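PDB 4W7W: cellulase from Xanthomonas axonopodis pv. citri, which probably hydrolyses beta-1,4-glucan chains such as cellulose, as a family 5 glycoside hydrolase with an (alpha/beta)8-barrel fold, and holds cello-oligosaccharide units in its binding cleft. Local coordinates for residues Thr48-Ser53 against Ile66-Leu71; Lys61-Ile66 against Pro323-Leu328; Asp132-Leu137 against Gln168-Ala173. One frame throughout, in Å; residues are numbered along the deposited sequence. Where two conformers were deposited one is given.

Interaction 1 (Thr48-Ser53 against Ile66-Leu71); sequences TYPAAS and IRLPFL
Apolar contact dominates between Leu68 and the pair Tyr49 and Pro50, and the two methyls of the leucine divide the work. Leu68 CD1 meets the proline ring, 3.6 Å from Pro50 CG and 3.8 Å from Pro50 CD, whereas the other branch, Leu68 CD2, lies 4.0 Å from Tyr49 CE2. The fork comes within range because CG of Leu68 stands anti to its backbone N (chi1 -176°), which carries both methyls out from strand 65-70 toward the loop ahead of helix 52-60. Leucine and tyrosine side chains run at about a right angle to each other.

A second kind of contact is polar against aliphatic. The phenol oxygen Tyr49 OH sits 3.5 Å from Phe70 CB, so the tyrosine reaches the root of the phenylalanine side chain; the phenyl ring packs instead against Leu107 and Leu109 of strand 104-109. That hydroxyl is hydrogen-bonded to Gln87 of helix 85-100, whose Leu90, Ile91 and Ser94 also touch the Tyr49 side chain.

Both segments belong to one beta-alpha-beta unit, strand 24-29, helix 52-60 and strand 65-70. Leu68 faces outward from the barrel, while its neighbour Arg67 makes salt bridges with Glu222 and Glu266 on other strands.

With 166 Å² buried in total and no directional bond between the segments, the fit of methyls against a proline ring and a phenol accounts for the contact. The Tyr49 hydroxyl is anchored outside the contact, by Gln87, which probably fixes how far Tyr49 extends past Leu68.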
loop_
_atom_site.group_PDB
_atom_site.type_symbol
_atom_site.label_atom_id
_atom_site.label_comp_id
_atom_site.label_asym_id
_atom_site.label_seq_id
_atom_site.Cartn_x
_atom_site.Cartn_y
_atom_site.Cartn_z
ATOM N N THR A 48 -1.613 -10.647 -13.763
ATOM C CA THR A 48 -1.853 -9.687 -14.809
ATOM C C THR A 48 -1.556 -8.299 -14.293
ATOM O O THR A 48 -1.655 -8.054 -13.099
ATOM C CB THR A 48 -3.308 -9.768 -15.300
ATOM O OG1 THR A 48 -3.455 -8.945 -16.455
ATOM C CG2 THR A 48 -4.298 -9.313 -14.224
ATOM N N TYR A 49 -1.191 -7.405 -15.199
ATOM C CA TYR A 49 -1.145 -5.984 -14.919
ATOM C C TYR A 49 -2.489 -5.367 -15.289
ATOM O O TYR A 49 -3.294 -5.982 -15.988
ATOM C CB TYR A 49 0.057 -5.326 -15.629
ATOM C CG TYR A 49 1.313 -5.449 -14.799
ATOM C CD1 TYR A 49 1.946 -6.668 -14.638
ATOM C CD2 TYR A 49 1.832 -4.360 -14.132
ATOM C CE1 TYR A 49 3.052 -6.804 -13.819
ATOM C CE2 TYR A 49 2.939 -4.489 -13.302
ATOM C CZ TYR A 49 3.549 -5.699 -13.159
ATOM O OH TYR A 49 4.645 -5.792 -12.325
ATOM N N PRO A 50 -2.758 -4.149 -14.809
ATOM C CA PRO A 50 -4.076 -3.580 -15.059
ATOM C C PRO A 50 -4.264 -3.187 -16.513
ATOM O O PRO A 50 -3.296 -2.963 -17.244
ATOM C CB PRO A 50 -4.107 -2.329 -14.157
ATOM C CG PRO A 50 -2.946 -2.479 -13.197
ATOM C CD PRO A 50 -1.932 -3.290 -13.948
ATOM N N ALA A 51 -5.509 -3.106 -16.931
ATOM C CA ALA A 51 -5.825 -2.562 -18.239
ATOM C C ALA A 51 -5.700 -1.049 -18.161
ATOM O O ALA A 51 -5.992 -0.452 -17.123
ATOM C CB ALA A 51 -7.254 -2.924 -18.635
ATOM N N ALA A 52 -5.347 -0.416 -19.273
ATOM C CA ALA A 52 -5.298 1.038 -19.297
ATOM C C ALA A 52 -6.654 1.640 -18.924
ATOM O O ALA A 52 -6.717 2.683 -18.273
ATOM C CB ALA A 52 -4.876 1.536 -20.664
ATOM N N SER A 53 -7.742 0.989 -19.337
ATOM C CA SER A 53 -9.070 1.476 -19.013
ATOM C C SER A 53 -9.361 1.489 -17.517
ATOM O O SER A 53 -10.251 2.206 -17.080
ATOM C CB SER A 53 -10.120 0.644 -19.737
ATOM O OG SER A 53 -10.030 -0.743 -19.439
ATOM N N ILE A 66 -3.170 5.438 -7.747
ATOM C CA ILE A 66 -3.283 3.997 -7.920
ATOM C C ILE A 66 -2.154 3.329 -7.147
ATOM O O ILE A 66 -0.979 3.678 -7.338
ATOM C CB ILE A 66 -3.171 3.620 -9.400
ATOM C CG1 ILE A 66 -4.326 4.220 -10.214
ATOM C CG2 ILE A 66 -3.080 2.109 -9.568
ATOM C CD1 ILE A 66 -5.709 3.772 -9.830
ATOM N N ARG A 67 -2.510 2.398 -6.265
ATOM C CA ARG A 67 -1.513 1.527 -5.641
ATOM C C ARG A 67 -1.417 0.253 -6.474
ATOM O O ARG A 67 -2.444 -0.356 -6.780
ATOM C CB ARG A 67 -1.869 1.247 -4.174
ATOM C CG ARG A 67 -0.842 0.394 -3.434
ATOM C CD ARG A 67 -1.078 0.464 -1.943
ATOM N NE ARG A 67 -0.152 -0.296 -1.114
ATOM C CZ ARG A 67 -0.392 -1.489 -0.578
ATOM N NH1 ARG A 67 -1.464 -2.199 -0.892
ATOM N NH2 ARG A 67 0.452 -1.972 0.309
ATOM N N LEU A 68 -0.195 -0.094 -6.862
ATOM C CA LEU A 68 0.077 -1.189 -7.775
ATOM C C LEU A 68 0.921 -2.260 -7.087
ATOM O O LEU A 68 2.149 -2.165 -7.036
ATOM C CB LEU A 68 0.808 -0.674 -9.005
ATOM C CG LEU A 68 1.061 -1.710 -10.090
ATOM C CD1 LEU A 68 -0.239 -2.063 -10.803
ATOM C CD2 LEU A 68 2.101 -1.221 -11.082
ATOM N N PRO A 69 0.258 -3.286 -6.540
ATOM C CA PRO A 69 1.001 -4.437 -6.013
ATOM C C PRO A 69 1.765 -5.159 -7.116
ATOM O O PRO A 69 1.239 -5.370 -8.202
ATOM C CB PRO A 69 -0.118 -5.352 -5.494
ATOM C CG PRO A 69 -1.252 -4.420 -5.177
ATOM C CD PRO A 69 -1.188 -3.386 -6.265
ATOM N N PHE A 70 2.987 -5.566 -6.802
ATOM C CA PHE A 70 3.736 -6.483 -7.649
ATOM C C PHE A 70 4.711 -7.237 -6.754
ATOM O O PHE A 70 4.913 -6.881 -5.588
ATOM C CB PHE A 70 4.464 -5.768 -8.793
ATOM C CG PHE A 70 5.481 -4.786 -8.322
ATOM C CD1 PHE A 70 5.093 -3.501 -8.056
ATOM C CD2 PHE A 70 6.799 -5.142 -8.119
ATOM C CE1 PHE A 70 5.979 -2.558 -7.610
ATOM C CE2 PHE A 70 7.708 -4.211 -7.642
ATOM C CZ PHE A 70 7.299 -2.914 -7.401
ATOM N N LEU A 71 5.255 -8.330 -7.276
ATOM C CA LEU A 71 6.114 -9.190 -6.453
ATOM C C LEU A 71 7.589 -8.923 -6.628
ATOM O O LEU A 71 8.121 -8.812 -7.753
ATOM C CB LEU A 71 5.906 -10.661 -6.763
ATOM C CG LEU A 71 4.493 -11.186 -6.531
ATOM C CD1 LEU A 71 4.494 -12.684 -6.724
ATOM C CD2 LEU A 71 3.993 -10.815 -5.140
#

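Interaction 2 (Lys61-Ile66 against Pro323-Leu328); sequences KGMNTI and PQMAIL
The methyl group of Met63 enters the angle between Met325 and Leu328, and this is the tight part of the contact. Met63 was modelled in two conformers; in one of them Met63 CE lies 3.7 Å from Leu328 CB and 4.1 Å from Leu328 CD1, so the tight fit holds for that conformer. The same Met63 CE is 3.9 Å from Met325 CE, and the two thioether chains approach tip to tip. Their shapes differ sharply: Met63 runs extended, with chi2 at 172°, and thereby spans the distance to the helix, whereas Met325 is bent twice (chi2 52°, with a like turn at chi3) and presents both sulfur and methyl to the opposing segment.

Looser packing is found at Lys61, which is partly exposed. Its aliphatic root lies obliquely over the thioether, with Lys61 CB and Lys61 CG each 4.0 Å from Met325 SD. The ammonium group continues past the methionine to a salt bridge with Asp321, and the backbone oxygen of Lys61 is hydrogen-bonded to Ser329 OG, so polar ties to residues on either side of 323-328 supplement the weak van der Waals contact.

Between the lysine and Met63 comes Gly62, which with phi at 96° ends helix 52-60 in a Schellman motif; the chain then turns into strand 65-70. Leu328 packs on Trp296 and Trp298 of strand 293-301, and Ile327 against helix 273-288. Helix 325-328 thus packs between these two elements and the turn leading into strand 65-70, with Met63 reaching Val27 of strand 24-29, the strand between.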
loop_
_atom_site.group_PDB
_atom_site.type_symbol
_atom_site.label_atom_id
_atom_site.label_comp_id
_atom_site.label_asym_id
_atom_site.label_seq_id
_atom_site.Cartn_x
_atom_site.Cartn_y
_atom_site.Cartn_z
ATOM N N LYS A 61 -13.782 8.785 -11.718
ATOM C CA LYS A 61 -14.432 8.848 -10.414
ATOM C C LYS A 61 -13.742 9.790 -9.454
ATOM O O LYS A 61 -14.147 9.860 -8.293
ATOM C CB LYS A 61 -14.492 7.456 -9.802
ATOM C CG LYS A 61 -15.322 6.486 -10.602
ATOM C CD LYS A 61 -16.695 7.077 -10.841
ATOM C CE LYS A 61 -17.684 6.061 -11.328
ATOM N NZ LYS A 61 -19.007 6.722 -11.476
ATOM N N GLY A 62 -12.708 10.498 -9.916
ATOM C CA GLY A 62 -12.030 11.488 -9.085
ATOM C C GLY A 62 -10.786 10.977 -8.399
ATOM O O GLY A 62 -10.184 11.694 -7.608
ATOM N N MET A 63 -10.375 9.767 -8.714
ATOM C CA MET A 63 -9.255 9.212 -8.007
ATOM C C MET A 63 -7.957 9.491 -8.701
ATOM O O MET A 63 -7.783 9.180 -9.887
ATOM C CB MET A 63 -9.482 7.758 -7.815
ATOM C CG MET A 63 -10.616 7.590 -6.845
ATOM S SD MET A 63 -11.022 5.877 -6.804
ATOM C CE MET A 63 -12.112 5.853 -5.386
ATOM N N ASN A 64 -7.046 10.094 -7.950
ATOM C CA ASN A 64 -5.769 10.518 -8.496
ATOM C C ASN A 64 -4.618 9.628 -8.118
ATOM O O ASN A 64 -3.486 9.967 -8.420
ATOM C CB ASN A 64 -5.460 11.966 -8.100
ATOM C CG ASN A 64 -5.062 12.101 -6.651
ATOM O OD1 ASN A 64 -5.255 11.175 -5.862
ATOM N ND2 ASN A 64 -4.477 13.233 -6.304
ATOM N N THR A 65 -4.878 8.479 -7.482
ATOM C CA THR A 65 -3.797 7.629 -6.993
ATOM C C THR A 65 -4.139 6.171 -7.220
ATOM O O THR A 65 -5.243 5.727 -6.907
ATOM C CB THR A 65 -3.540 7.873 -5.495
ATOM O OG1 THR A 65 -3.224 9.253 -5.297
ATOM C CG2 THR A 65 -2.370 7.064 -4.979
ATOM N N ILE A 66 -3.170 5.438 -7.747
ATOM C CA ILE A 66 -3.283 3.997 -7.920
ATOM C C ILE A 66 -2.154 3.329 -7.147
ATOM O O ILE A 66 -0.979 3.678 -7.338
ATOM C CB ILE A 66 -3.171 3.620 -9.400
ATOM C CG1 ILE A 66 -4.326 4.220 -10.214
ATOM C CG2 ILE A 66 -3.080 2.109 -9.568
ATOM C CD1 ILE A 66 -5.709 3.772 -9.830
ATOM N N PRO A 323 -21.038 -0.987 -5.397
ATOM C CA PRO A 323 -21.743 -0.234 -4.350
ATOM C C PRO A 323 -20.888 0.713 -3.532
ATOM O O PRO A 323 -21.271 1.855 -3.285
ATOM C CB PRO A 323 -22.357 -1.346 -3.493
ATOM C CG PRO A 323 -22.601 -2.446 -4.484
ATOM C CD PRO A 323 -21.384 -2.423 -5.356
ATOM N N GLN A 324 -19.702 0.276 -3.146
ATOM C CA GLN A 324 -18.879 1.110 -2.275
ATOM C C GLN A 324 -18.330 2.328 -3.003
ATOM O O GLN A 324 -17.991 3.325 -2.379
ATOM C CB GLN A 324 -17.728 0.310 -1.662
ATOM C CG GLN A 324 -18.176 -0.839 -0.756
ATOM C CD GLN A 324 -18.235 -2.178 -1.455
ATOM O OE1 GLN A 324 -18.750 -2.267 -2.574
ATOM N NE2 GLN A 324 -17.753 -3.220 -0.805
ATOM N N MET A 325 -18.254 2.250 -4.329
ATOM C CA MET A 325 -17.745 3.358 -5.095
ATOM C C MET A 325 -18.599 4.605 -4.964
ATOM O O MET A 325 -18.071 5.703 -5.060
ATOM C CB MET A 325 -17.631 2.983 -6.570
ATOM C CG MET A 325 -17.127 4.114 -7.466
ATOM S SD MET A 325 -15.598 4.903 -6.933
ATOM C CE MET A 325 -14.737 3.367 -6.887
ATOM N N ALA A 326 -19.897 4.452 -4.746
ATOM C CA ALA A 326 -20.740 5.619 -4.571
ATOM C C ALA A 326 -20.355 6.425 -3.335
ATOM O O ALA A 326 -20.617 7.612 -3.259
ATOM C CB ALA A 326 -22.190 5.206 -4.500
ATOM N N ILE A 327 -19.769 5.769 -2.346
ATOM C CA ILE A 327 -19.267 6.455 -1.166
ATOM C C ILE A 327 -17.852 6.976 -1.408
ATOM O O ILE A 327 -17.572 8.147 -1.157
ATOM C CB ILE A 327 -19.346 5.551 0.081
ATOM C CG1 ILE A 327 -20.829 5.282 0.395
ATOM C CG2 ILE A 327 -18.684 6.234 1.271
ATOM C CD1 ILE A 327 -21.064 4.149 1.356
ATOM N N LEU A 328 -16.972 6.133 -1.920
ATOM C CA LEU A 328 -15.602 6.566 -2.176
ATOM C C LEU A 328 -15.550 7.806 -3.049
ATOM O O LEU A 328 -14.772 8.725 -2.800
ATOM C CB LEU A 328 -14.780 5.449 -2.820
ATOM C CG LEU A 328 -14.584 4.182 -1.995
ATOM C CD1 LEU A 328 -13.886 3.125 -2.830
ATOM C CD2 LEU A 328 -13.803 4.454 -0.726
#

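Interaction 3 (Asp132-Leu137 against Gln168-Ala173); sequences DLWRRL and QGTITA
Two helices pass close enough for Arg135 CA and Ala173 CA to lie 5.3 Å apart, and Trp134 CA and Thr170 CA 6.4 Å. At the closer pair little bulk separates the backbones: Arg135 CB is 4.4 Å from Ala173 CB, and the small alanine permits this approach.

Trp134 and Thr170 supply the other contact. Thr170 has two conformers; in one, its methyl CG2 approaches the indole obliquely, 3.4 Å from Trp134 CD1 and 3.6 Å from both Trp134 CG and Trp134 CB, a closeness that is tentative because it rests on that copy. There a chi1 of -62° sends CG2 to the tryptophan side and puts OG1 beside the backbone N, turned to the carbonyl oxygen of Ala166 one helical turn earlier. One face of the indole carries the CD1 methyls of Leu133 and Leu137, both offset toward the rim; its NE1 is hydrogen-bonded to the backbone oxygen of Leu151.

In the (alpha/beta)8 barrel, helix 127-141 follows strand 104-109 and helix 160-176 follows strand 147-150, so the contact joins two consecutive helices of the outer layer. Trp134 reaches inward from this seam to Leu109 and Phe149 on those strands.

On the outer flank the arginines turn away from helix 160-176 and converge on Asp132. Arg135 NH2 reaches Asp132 OD1 at 2.9 Å with a nearly straight bond (170°), and Arg136 NE reaches Asp132 OD2 at 2.8 Å. Each oxygen is met on its syn side and lies almost in the plane of its guanidinium, though both arginine donors stand roughly 30° out of the carboxylate plane. Arg135 meets the face of the Arg136 guanidinium edge-on, its NH2 over the centre, with Asp132 holding both. Gln76 is a further partner of Asp132 OD2.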
loop_
_atom_site.group_PDB
_atom_site.type_symbol
_atom_site.label_atom_id
_atom_site.label_comp_id
_atom_site.label_asym_id
_atom_site.label_seq_id
_atom_site.Cartn_x
_atom_site.Cartn_y
_atom_site.Cartn_z
ATOM N N ASP A 132 18.918 -3.197 -1.729
ATOM C CA ASP A 132 19.367 -3.321 -3.113
ATOM C C ASP A 132 18.205 -3.236 -4.098
ATOM O O ASP A 132 18.290 -2.549 -5.125
ATOM C CB ASP A 132 20.150 -4.616 -3.330
ATOM C CG ASP A 132 20.641 -4.745 -4.753
ATOM O OD1 ASP A 132 21.659 -4.086 -5.083
ATOM O OD2 ASP A 132 20.034 -5.490 -5.538
ATOM N N LEU A 133 17.112 -3.926 -3.785
ATOM C CA LEU A 133 15.919 -3.853 -4.606
ATOM C C LEU A 133 15.500 -2.391 -4.779
ATOM O O LEU A 133 15.278 -1.917 -5.901
ATOM C CB LEU A 133 14.812 -4.693 -3.968
ATOM C CG LEU A 133 13.421 -4.699 -4.609
ATOM C CD1 LEU A 133 12.617 -3.430 -4.352
ATOM C CD2 LEU A 133 13.492 -5.018 -6.100
ATOM N N TRP A 134 15.390 -1.669 -3.660
ATOM C CA TRP A 134 14.906 -0.307 -3.738
ATOM C C TRP A 134 15.900 0.666 -4.332
ATOM O O TRP A 134 15.505 1.631 -4.963
ATOM C CB TRP A 134 14.363 0.155 -2.376
ATOM C CG TRP A 134 12.946 -0.296 -2.171
ATOM C CD1 TRP A 134 12.486 -1.246 -1.319
ATOM C CD2 TRP A 134 11.828 0.132 -2.947
ATOM N NE1 TRP A 134 11.136 -1.420 -1.494
ATOM C CE2 TRP A 134 10.713 -0.584 -2.495
ATOM C CE3 TRP A 134 11.663 1.059 -3.978
ATOM C CZ2 TRP A 134 9.447 -0.397 -3.030
ATOM C CZ3 TRP A 134 10.409 1.236 -4.516
ATOM C CH2 TRP A 134 9.316 0.525 -4.050
ATOM N N ARG A 135 17.199 0.424 -4.154
ATOM C CA ARG A 135 18.207 1.181 -4.898
ATOM C C ARG A 135 17.923 1.097 -6.402
ATOM O O ARG A 135 17.901 2.110 -7.114
ATOM C CB ARG A 135 19.606 0.645 -4.606
ATOM C CG ARG A 135 20.711 1.291 -5.430
ATOM C CD ARG A 135 22.087 0.694 -5.147
ATOM N NE ARG A 135 22.173 -0.670 -5.645
ATOM C CZ ARG A 135 22.439 -1.004 -6.902
ATOM N NH1 ARG A 135 22.681 -0.069 -7.804
ATOM N NH2 ARG A 135 22.425 -2.289 -7.252
ATOM N N ARG A 136 17.710 -0.121 -6.866
ATOM C CA ARG A 136 17.501 -0.351 -8.289
ATOM C C ARG A 136 16.209 0.295 -8.778
ATOM O O ARG A 136 16.196 0.913 -9.842
ATOM C CB ARG A 136 17.525 -1.836 -8.574
ATOM C CG ARG A 136 18.884 -2.468 -8.356
ATOM C CD ARG A 136 18.813 -3.965 -8.490
ATOM N NE ARG A 136 20.067 -4.667 -8.225
ATOM C CZ ARG A 136 20.998 -4.884 -9.140
ATOM N NH1 ARG A 136 20.894 -4.345 -10.340
ATOM N NH2 ARG A 136 22.065 -5.596 -8.834
ATOM N N LEU A 137 15.113 0.144 -8.041
ATOM C CA LEU A 137 13.871 0.793 -8.442
ATOM C C LEU A 137 13.991 2.305 -8.390
ATOM O O LEU A 137 13.496 3.000 -9.280
ATOM C CB LEU A 137 12.671 0.325 -7.624
ATOM C CG LEU A 137 12.245 -1.121 -7.858
ATOM C CD1 LEU A 137 11.059 -1.446 -6.962
ATOM C CD2 LEU A 137 11.886 -1.386 -9.304
ATOM N N GLN A 168 15.073 1.642 7.581
ATOM C CA GLN A 168 16.088 2.688 7.530
ATOM C C GLN A 168 17.085 2.430 6.403
ATOM O O GLN A 168 17.449 3.332 5.640
ATOM C CB GLN A 168 16.831 2.807 8.861
ATOM C CG GLN A 168 17.874 3.918 8.839
ATOM C CD GLN A 168 17.247 5.283 8.693
ATOM O OE1 GLN A 168 16.633 5.781 9.641
ATOM N NE2 GLN A 168 17.356 5.878 7.511
ATOM N N GLY A 169 17.565 1.199 6.320
ATOM C CA GLY A 169 18.522 0.867 5.276
ATOM C C GLY A 169 17.941 1.101 3.893
ATOM O O GLY A 169 18.635 1.542 2.978
ATOM N N THR A 170 16.665 0.818 3.741
ATOM C CA THR A 170 16.002 1.003 2.469
ATOM C C THR A 170 15.822 2.485 2.122
ATOM O O THR A 170 16.077 2.900 0.989
ATOM C CB THR A 170 14.663 0.274 2.525
ATOM O OG1 THR A 170 14.894 -1.122 2.725
ATOM C CG2 THR A 170 13.914 0.430 1.232
ATOM N N ILE A 171 15.374 3.280 3.088
ATOM C CA ILE A 171 15.253 4.729 2.898
ATOM C C ILE A 171 16.602 5.312 2.493
ATOM O O ILE A 171 16.713 6.073 1.532
ATOM C CB ILE A 171 14.725 5.393 4.176
ATOM C CG1 ILE A 171 13.264 4.999 4.429
ATOM C CG2 ILE A 171 14.883 6.894 4.117
ATOM C CD1 ILE A 171 12.843 5.228 5.866
ATOM N N THR A 172 17.646 4.933 3.209
ATOM C CA THR A 172 18.984 5.425 2.929
ATOM C C THR A 172 19.393 5.068 1.508
ATOM O O THR A 172 19.937 5.905 0.779
ATOM C CB THR A 172 19.962 4.895 3.980
ATOM O OG1 THR A 172 19.600 5.486 5.231
ATOM C CG2 THR A 172 21.411 5.193 3.625
ATOM N N ALA A 173 19.172 3.817 1.125
ATOM C CA ALA A 173 19.529 3.356 -0.215
ATOM C C ALA A 173 18.817 4.174 -1.288
ATOM O O ALA A 173 19.412 4.550 -2.310
ATOM C CB ALA A 173 19.235 1.878 -0.373
#

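In the fold
All three contacts lie in the (alpha/beta)8 barrel. Interactions 1 and 2, with centres about 16 Å apart, share Ile66 and use strand 65-70, one near its C-terminal end and the other at its entry. Interaction 2 ties helix 325-328 back to the run into that strand, and the segments of the two contacts interleave along the chain. Interaction 3 is nested within the loop that interaction 2 closes, with centres about 31 Å apart on opposite sides of the chain's centre. Interactions 1 and 3, centres about 22 Å apart, come in series yet touch where Phe70 CZ packs 4.1 Å from Leu137 CD1, linking strand 65-70 to helix 127-141. Interaction 2 thus joins the C-terminal helix to the start of the barrel, while interaction 1 packs a strand against an outer loop and interaction 3 pairs outer helices.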